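Local coordinates for CRISPR-associated endonuclease C2c1 (Alicyclobacillus acidoterrestris, PDB 5U31), which is an RNA-guided, metal-activated endonuclease of bacterial CRISPR immunity that recognises a protospacer adjacent motif in target DNA and cuts with its RuvC domain, at residues L267-M275 / L339-A350; S996-W1004 / R1072-P1082. The protein carries 3 engineered substitutions. One frame throughout, in Å; residues are numbered along the deposited sequence.

Contact 1: L267-M275 / L339-A350; sequences LVNQLQQDM and LFAKLAEPEYQA
L271 lies over one face of the Y348 ring while the phenol oxygen reaches D274 one turn further along the same helix, so one aromatic side chain serves both an apolar and a polar contact. L271 CG sits 3.8 Å from the ring centroid, 17° off the normal and displaced toward the rim, a CH-pi contact. The two methyls of L271 then part company: CD1 packs at 3.6 Å on L343 CD2, with L339 CD2 slightly farther off, whereas CD2 rests on the aliphatic stem of K342. L267 approaches the same ring obliquely, its CD1 3.9 Å from Y348 CD1, and turns its other methyl to the E347 carbonyl and to A350 CB.

At the polar end, D274 divides its oxygens between two donors. With CG anti to the backbone N (chi1 -167°), its carboxylate brings OD1 to the edge of the Y348 ring, near the ring plane, where the hydroxyl donates a hydrogen bond whose modelled length is too short to trust. OD2 takes the salt bridge from K342 NZ at 3.1 Å, met from above the carboxylate plane; K342 bends twice in mid-chain to get there, and its CE also lies against M275 CG. E347 OE2, 4.6 Å from D274 OD1, is a like charge that may raise the proton affinity of D274. Beyond this, the M275 side chain crosses that of L339 at about a right angle, SE to CD2 4.0 Å.

The axes of segments 267-275, carried by helix 262-277, and 339-343 are inclined at 126° and lie 11.6 Å apart, and L343 also touches L359 of helix 358-374. The arrangement is an interhelical junction of the alpha-helical REC1 domain, bridged by long side chains and a tyrosine five residues beyond L343.

Contact 2: S996-W1004 / R1072-P1082; sequences SQIRLRCDW and REKSVVLMRDP
I998 crosses P1082 obliquely at one end of an antiparallel strand pair, CG1 to CD 3.9 Å. Close by, R1080 grips the carbonyl of Q997 side-on: NE at 3.0 Å from O and NH1 at 3.2 Å, both from the same face of the peptide, with O in the guanidinium plane. At the other end the W1004 indole reaches over to V1076, NE1 lying 3.7 Å from CG2.

Between these ends, V1077 splits its methyls between two arginines. CG2 sits over the centre of the R1001 guanidinium, 3.6 Å from CZ, while CG1 lies over one face of the R999 guanidinium, offset toward its rim. R1001 is held from its edge as well, where NE donates to S1075 OG at 3.0 Å. Reciprocal backbone bonds join L1000 with L1078 and C1002 with V1076, whose side chains share the face away from V1077.

V1077 and M1079 continue the sheet to strand 1091-1093. The chemistry implies a Nuc-II sheet in which backbone bonds set the register and the arginines differ in role: R1001 combines methyl cover of its flat group with a directed N-H bond, R999 takes methyl cover, and R1080 contributes N-H bonds.

Overall arrangement
The two contacts belong to different lobes of the nuclease: contact 1 joins helices of REC1 in the recognition lobe, contact 2 pairs strands of Nuc-II in the nuclease lobe. Their centres are 32 Å apart and their nearest atoms about 11 Å, without touching, although K1074 of contact 2, poorly ordered, tentatively meets A356, a REC1 residue shortly after 339-350. Both lie near the bound nucleic acid, whose nearest atom is about 6 Å from contact 1 and about 4 Å from contact 2. The I998 side chain is about 12 Å from that of the phosphate-binding S900. The RuvC catalytic positions, engineered here to A571, A849 and A978, fall in neither contact.

Contact 1: L267-M275 / L339-A350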
# COMPACT_ATOMS: atom_id res chain seq x y z
N LEU A 267 -18.55 27.54 20.96
CA LEU A 267 -17.46 27.68 21.92
C LEU A 267 -16.15 27.13 21.36
O LEU A 267 -15.10 27.78 21.50
CB LEU A 267 -17.82 26.97 23.22
CG LEU A 267 -16.82 27.16 24.36
CD1 LEU A 267 -16.53 28.64 24.58
CD2 LEU A 267 -17.33 26.50 25.63
N VAL A 268 -16.18 25.95 20.75
CA VAL A 268 -14.97 25.41 20.15
C VAL A 268 -14.49 26.29 18.99
O VAL A 268 -13.28 26.38 18.74
CB VAL A 268 -15.21 23.95 19.71
CG1 VAL A 268 -16.41 23.85 18.80
CG2 VAL A 268 -13.97 23.37 19.05
N ASN A 269 -15.41 26.96 18.30
CA ASN A 269 -15.01 27.94 17.29
C ASN A 269 -14.19 29.07 17.92
O ASN A 269 -13.16 29.48 17.39
CB ASN A 269 -16.24 28.51 16.58
CG ASN A 269 -16.83 27.54 15.58
OD1 ASN A 269 -16.61 26.33 15.64
ND2 ASN A 269 -17.61 28.07 14.64
N GLN A 270 -14.66 29.59 19.06
CA GLN A 270 -13.86 30.55 19.81
C GLN A 270 -12.52 29.95 20.19
O GLN A 270 -11.48 30.62 20.12
CB GLN A 270 -14.61 31.02 21.05
CG GLN A 270 -15.93 31.73 20.78
CD GLN A 270 -16.63 32.14 22.06
OE1 GLN A 270 -16.03 32.16 23.14
NE2 GLN A 270 -17.92 32.47 21.95
N LEU A 271 -12.52 28.68 20.60
CA LEU A 271 -11.27 28.01 20.96
C LEU A 271 -10.33 27.97 19.77
O LEU A 271 -9.15 28.32 19.88
CB LEU A 271 -11.57 26.59 21.46
CG LEU A 271 -10.74 26.01 22.62
CD1 LEU A 271 -10.76 24.48 22.58
CD2 LEU A 271 -9.31 26.52 22.61
N GLN A 272 -10.84 27.55 18.61
CA GLN A 272 -9.97 27.36 17.45
C GLN A 272 -9.39 28.67 16.96
O GLN A 272 -8.27 28.69 16.42
CB GLN A 272 -10.75 26.64 16.35
CG GLN A 272 -10.99 25.17 16.66
CD GLN A 272 -12.03 24.53 15.78
OE1 GLN A 272 -12.19 23.31 15.77
NE2 GLN A 272 -12.77 25.35 15.02
N GLN A 273 -10.11 29.78 17.13
CA GLN A 273 -9.54 31.08 16.81
C GLN A 273 -8.76 31.68 17.97
O GLN A 273 -7.91 32.54 17.75
CB GLN A 273 -10.65 32.05 16.37
CG GLN A 273 -10.12 33.24 15.59
CD GLN A 273 -11.13 33.80 14.62
OE1 GLN A 273 -12.18 34.32 15.02
NE2 GLN A 273 -10.83 33.70 13.32
N ASP A 274 -9.04 31.24 19.20
CA ASP A 274 -8.20 31.62 20.33
C ASP A 274 -6.76 31.20 20.08
O ASP A 274 -5.84 32.02 20.12
CB ASP A 274 -8.74 30.97 21.61
CG ASP A 274 -8.13 31.55 22.88
OD1 ASP A 274 -8.90 31.83 23.83
OD2 ASP A 274 -6.90 31.74 22.93
N MSE A 275 -6.55 29.92 19.80
CA MSE A 275 -5.21 29.38 19.60
C MSE A 275 -4.63 29.87 18.27
O MSE A 275 -3.41 29.93 18.10
CB MSE A 275 -5.23 27.85 19.66
CG MSE A 275 -5.84 27.33 20.96
SE MSE A 275 -6.39 25.46 20.93
CE MSE A 275 -4.69 24.62 21.39
N LEU A 339 -3.61 21.80 23.65
CA LEU A 339 -5.05 21.66 23.54
C LEU A 339 -5.67 21.33 24.89
O LEU A 339 -6.70 21.89 25.27
CB LEU A 339 -5.39 20.59 22.51
CG LEU A 339 -6.54 20.88 21.54
CD1 LEU A 339 -7.18 19.58 21.08
CD2 LEU A 339 -7.57 21.82 22.17
N PHE A 340 -5.05 20.40 25.62
CA PHE A 340 -5.57 20.07 26.94
C PHE A 340 -5.30 21.18 27.95
O PHE A 340 -6.08 21.36 28.89
CB PHE A 340 -4.96 18.75 27.40
CG PHE A 340 -5.38 17.57 26.57
CD1 PHE A 340 -6.72 17.32 26.32
CD2 PHE A 340 -4.43 16.71 26.04
CE1 PHE A 340 -7.11 16.23 25.56
CE2 PHE A 340 -4.81 15.63 25.27
CZ PHE A 340 -6.15 15.39 25.04
N ALA A 341 -4.22 21.94 27.76
CA ALA A 341 -3.97 23.08 28.63
C ALA A 341 -5.05 24.13 28.48
O ALA A 341 -5.49 24.72 29.47
CB ALA A 341 -2.59 23.67 28.32
N LYS A 342 -5.50 24.37 27.25
CA LYS A 342 -6.56 25.35 27.02
C LYS A 342 -7.94 24.78 27.31
O LYS A 342 -8.87 25.53 27.63
CB LYS A 342 -6.49 25.88 25.59
CG LYS A 342 -7.29 27.16 25.35
CD LYS A 342 -6.49 28.42 25.63
CE LYS A 342 -5.50 28.71 24.51
NZ LYS A 342 -4.89 30.06 24.63
N LEU A 343 -8.10 23.45 27.22
CA LEU A 343 -9.36 22.83 27.61
C LEU A 343 -9.54 22.77 29.12
O LEU A 343 -10.65 22.54 29.60
CB LEU A 343 -9.47 21.42 27.03
CG LEU A 343 -9.74 21.27 25.53
CD1 LEU A 343 -9.72 19.81 25.13
CD2 LEU A 343 -11.07 21.90 25.14
N ALA A 344 -8.46 22.95 29.89
CA ALA A 344 -8.58 23.01 31.33
C ALA A 344 -9.01 24.39 31.82
O ALA A 344 -9.49 24.51 32.95
CB ALA A 344 -7.25 22.62 31.99
N GLU A 345 -8.85 25.41 30.99
CA GLU A 345 -9.28 26.75 31.36
C GLU A 345 -10.79 26.75 31.59
O GLU A 345 -11.54 26.13 30.83
CB GLU A 345 -8.90 27.76 30.28
CG GLU A 345 -7.41 27.81 29.98
CD GLU A 345 -7.06 28.87 28.96
OE1 GLU A 345 -5.86 29.15 28.77
OE2 GLU A 345 -7.99 29.43 28.34
N PRO A 346 -11.28 27.44 32.63
CA PRO A 346 -12.70 27.32 32.98
C PRO A 346 -13.64 27.77 31.88
O PRO A 346 -14.72 27.18 31.73
CB PRO A 346 -12.83 28.20 34.23
CG PRO A 346 -11.68 29.14 34.16
CD PRO A 346 -10.56 28.37 33.52
N GLU A 347 -13.25 28.76 31.08
CA GLU A 347 -14.15 29.24 30.03
C GLU A 347 -14.42 28.17 28.99
O GLU A 347 -15.50 28.16 28.39
CB GLU A 347 -13.57 30.50 29.37
CG GLU A 347 -12.15 30.37 28.86
CD GLU A 347 -11.73 31.56 28.01
OE1 GLU A 347 -12.58 32.08 27.26
OE2 GLU A 347 -10.55 31.96 28.09
N TYR A 348 -13.47 27.26 28.76
CA TYR A 348 -13.60 26.21 27.76
C TYR A 348 -13.92 24.85 28.36
O TYR A 348 -14.00 23.87 27.62
CB TYR A 348 -12.32 26.10 26.93
CG TYR A 348 -11.98 27.34 26.13
CD1 TYR A 348 -12.79 27.77 25.09
CD2 TYR A 348 -10.83 28.07 26.41
CE1 TYR A 348 -12.47 28.89 24.35
CE2 TYR A 348 -10.50 29.20 25.68
CZ TYR A 348 -11.33 29.60 24.65
OH TYR A 348 -11.01 30.72 23.92
N GLN A 349 -14.10 24.76 29.68
CA GLN A 349 -14.30 23.47 30.32
C GLN A 349 -15.61 22.81 29.91
O GLN A 349 -15.74 21.59 30.06
CB GLN A 349 -14.24 23.60 31.84
CG GLN A 349 -12.84 23.75 32.38
CD GLN A 349 -12.82 23.81 33.89
OE1 GLN A 349 -13.83 23.55 34.54
NE2 GLN A 349 -11.67 24.15 34.45
N ALA A 350 -16.57 23.58 29.41
CA ALA A 350 -17.88 23.03 29.06
C ALA A 350 -17.82 22.10 27.86
O ALA A 350 -18.75 21.30 27.66
CB ALA A 350 -18.87 24.16 28.81

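Contact 2: S996-W1004 / R1072-P1082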
# COMPACT_ATOMS: atom_id res chain seq x y z
N SER A 996 -18.91 -11.24 17.98
CA SER A 996 -19.99 -11.20 18.95
C SER A 996 -19.90 -12.30 20.00
O SER A 996 -20.61 -12.23 21.01
CB SER A 996 -21.33 -11.30 18.23
OG SER A 996 -21.43 -12.51 17.52
N GLN A 997 -19.07 -13.32 19.78
CA GLN A 997 -18.86 -14.37 20.77
C GLN A 997 -17.97 -13.91 21.92
O GLN A 997 -17.88 -14.62 22.93
CB GLN A 997 -18.24 -15.61 20.11
CG GLN A 997 -18.95 -16.09 18.85
CD GLN A 997 -18.15 -17.12 18.06
OE1 GLN A 997 -17.13 -17.63 18.53
NE2 GLN A 997 -18.61 -17.42 16.85
N ILE A 998 -17.32 -12.76 21.79
CA ILE A 998 -16.23 -12.37 22.67
C ILE A 998 -16.37 -10.91 23.10
O ILE A 998 -16.02 -10.55 24.22
CB ILE A 998 -14.87 -12.64 21.97
CG1 ILE A 998 -14.14 -13.79 22.64
CG2 ILE A 998 -13.98 -11.40 21.92
CD1 ILE A 998 -12.77 -14.04 22.08
N ARG A 999 -16.92 -10.07 22.22
CA ARG A 999 -17.03 -8.64 22.48
C ARG A 999 -18.37 -8.12 21.98
O ARG A 999 -18.86 -8.54 20.94
CB ARG A 999 -15.87 -7.88 21.81
CG ARG A 999 -16.19 -6.44 21.43
CD ARG A 999 -14.96 -5.63 21.11
NE ARG A 999 -15.32 -4.28 20.68
CZ ARG A 999 -14.48 -3.26 20.61
NH1 ARG A 999 -13.20 -3.43 20.94
NH2 ARG A 999 -14.91 -2.07 20.21
N LEU A 1000 -18.96 -7.18 22.74
CA LEU A 1000 -20.29 -6.67 22.43
C LEU A 1000 -20.38 -5.21 22.82
O LEU A 1000 -20.00 -4.84 23.94
CB LEU A 1000 -21.36 -7.49 23.17
CG LEU A 1000 -22.56 -7.99 22.37
CD1 LEU A 1000 -22.11 -8.58 21.06
CD2 LEU A 1000 -23.32 -9.03 23.19
N ARG A 1001 -20.88 -4.37 21.91
CA ARG A 1001 -21.14 -2.97 22.19
C ARG A 1001 -22.60 -2.79 22.59
O ARG A 1001 -23.49 -3.30 21.91
CB ARG A 1001 -20.82 -2.08 20.99
CG ARG A 1001 -19.54 -1.31 21.14
CD ARG A 1001 -19.73 0.17 20.85
NE ARG A 1001 -18.77 0.95 21.60
CZ ARG A 1001 -17.48 1.09 21.27
NH1 ARG A 1001 -17.00 0.48 20.19
NH2 ARG A 1001 -16.68 1.82 22.03
N CYS A 1002 -22.83 -2.06 23.67
CA CYS A 1002 -24.17 -1.95 24.24
C CYS A 1002 -24.45 -0.51 24.63
O CYS A 1002 -23.55 0.29 24.86
CB CYS A 1002 -24.33 -2.88 25.44
SG CYS A 1002 -23.99 -4.61 25.04
N ASP A 1003 -25.74 -0.20 24.70
CA ASP A 1003 -26.23 1.09 25.16
C ASP A 1003 -27.28 0.85 26.24
O ASP A 1003 -28.04 -0.12 26.18
CB ASP A 1003 -26.85 1.91 24.01
CG ASP A 1003 -25.93 2.05 22.81
OD1 ASP A 1003 -25.98 1.19 21.91
OD2 ASP A 1003 -25.15 3.03 22.76
N TRP A 1004 -27.31 1.75 27.22
CA TRP A 1004 -28.26 1.62 28.31
C TRP A 1004 -29.68 1.93 27.83
O TRP A 1004 -29.90 2.58 26.81
CB TRP A 1004 -27.90 2.56 29.46
CG TRP A 1004 -26.71 2.12 30.26
CD1 TRP A 1004 -25.43 2.58 30.15
CD2 TRP A 1004 -26.69 1.14 31.30
NE1 TRP A 1004 -24.62 1.94 31.06
CE2 TRP A 1004 -25.37 1.05 31.78
CE3 TRP A 1004 -27.67 0.32 31.88
CZ2 TRP A 1004 -25.00 0.18 32.80
CZ3 TRP A 1004 -27.30 -0.54 32.89
CH2 TRP A 1004 -25.98 -0.60 33.34
N ARG A 1072 -26.78 6.52 31.79
CA ARG A 1072 -25.71 7.29 31.18
C ARG A 1072 -25.99 7.53 29.70
O ARG A 1072 -27.08 7.26 29.21
CB ARG A 1072 -24.37 6.57 31.35
CG ARG A 1072 -23.95 6.39 32.80
CD ARG A 1072 -22.63 5.64 32.90
NE ARG A 1072 -22.19 5.49 34.29
CZ ARG A 1072 -21.09 4.83 34.66
NH1 ARG A 1072 -20.32 4.26 33.75
NH2 ARG A 1072 -20.78 4.74 35.94
N GLU A 1073 -24.99 8.06 28.98
CA GLU A 1073 -25.12 8.37 27.56
C GLU A 1073 -24.09 7.68 26.68
O GLU A 1073 -24.36 7.47 25.49
CB GLU A 1073 -25.02 9.89 27.34
CG GLU A 1073 -26.12 10.68 28.01
CD GLU A 1073 -25.97 12.18 27.81
OE1 GLU A 1073 -24.89 12.61 27.37
OE2 GLU A 1073 -26.94 12.92 28.09
N LYS A 1074 -22.93 7.32 27.22
CA LYS A 1074 -21.92 6.62 26.45
C LYS A 1074 -22.22 5.12 26.38
O LYS A 1074 -22.93 4.57 27.23
CB LYS A 1074 -20.53 6.83 27.05
CG LYS A 1074 -20.00 8.24 26.92
CD LYS A 1074 -18.61 8.34 27.53
CE LYS A 1074 -17.97 9.68 27.22
NZ LYS A 1074 -16.58 9.77 27.75
N SER A 1075 -21.67 4.47 25.36
CA SER A 1075 -21.86 3.04 25.20
C SER A 1075 -20.90 2.27 26.10
O SER A 1075 -19.90 2.79 26.59
CB SER A 1075 -21.65 2.63 23.74
OG SER A 1075 -20.32 2.86 23.32
N VAL A 1076 -21.23 1.00 26.32
CA VAL A 1076 -20.45 0.10 27.17
C VAL A 1076 -20.03 -1.10 26.33
O VAL A 1076 -20.86 -1.69 25.63
CB VAL A 1076 -21.25 -0.34 28.40
CG1 VAL A 1076 -20.46 -1.37 29.20
CG2 VAL A 1076 -21.60 0.86 29.27
N VAL A 1077 -18.75 -1.46 26.40
CA VAL A 1077 -18.22 -2.61 25.70
C VAL A 1077 -18.06 -3.75 26.70
O VAL A 1077 -17.37 -3.60 27.71
CB VAL A 1077 -16.89 -2.29 25.01
CG1 VAL A 1077 -16.22 -3.57 24.53
CG2 VAL A 1077 -17.13 -1.35 23.85
N LEU A 1078 -18.70 -4.88 26.41
CA LEU A 1078 -18.62 -6.07 27.25
C LEU A 1078 -17.69 -7.09 26.60
O LEU A 1078 -17.81 -7.37 25.40
CB LEU A 1078 -20.01 -6.67 27.46
CG LEU A 1078 -21.09 -5.79 28.08
CD1 LEU A 1078 -22.34 -6.59 28.35
CD2 LEU A 1078 -20.58 -5.18 29.37
N MSE A 1079 -16.78 -7.64 27.40
CA MSE A 1079 -15.87 -8.70 26.96
C MSE A 1079 -16.20 -10.01 27.66
O MSE A 1079 -16.91 -10.03 28.66
CB MSE A 1079 -14.42 -8.32 27.22
CG MSE A 1079 -13.96 -7.06 26.51
SE MSE A 1079 -13.49 -7.34 24.64
CE MSE A 1079 -12.91 -5.52 24.25
N ARG A 1080 -15.64 -11.10 27.15
CA ARG A 1080 -16.00 -12.43 27.63
C ARG A 1080 -14.83 -13.36 27.42
O ARG A 1080 -14.20 -13.35 26.36
CB ARG A 1080 -17.24 -12.93 26.88
CG ARG A 1080 -18.13 -13.84 27.68
CD ARG A 1080 -18.27 -15.18 26.99
NE ARG A 1080 -18.93 -15.08 25.69
CZ ARG A 1080 -20.23 -15.31 25.50
NH1 ARG A 1080 -20.75 -15.20 24.29
NH2 ARG A 1080 -21.00 -15.65 26.53
N ASP A 1081 -14.52 -14.17 28.44
CA ASP A 1081 -13.46 -15.18 28.35
C ASP A 1081 -14.06 -16.52 27.94
O ASP A 1081 -14.65 -17.21 28.77
CB ASP A 1081 -12.75 -15.32 29.69
CG ASP A 1081 -11.58 -16.31 29.64
OD1 ASP A 1081 -10.88 -16.44 30.67
OD2 ASP A 1081 -11.34 -16.92 28.58
N PRO A 1082 -13.90 -16.93 26.68
CA PRO A 1082 -14.50 -18.20 26.25
C PRO A 1082 -14.00 -19.40 27.04
O PRO A 1082 -14.72 -20.40 27.12
CB PRO A 1082 -14.12 -18.30 24.77
CG PRO A 1082 -13.00 -17.34 24.58
CD PRO A 1082 -13.21 -16.25 25.57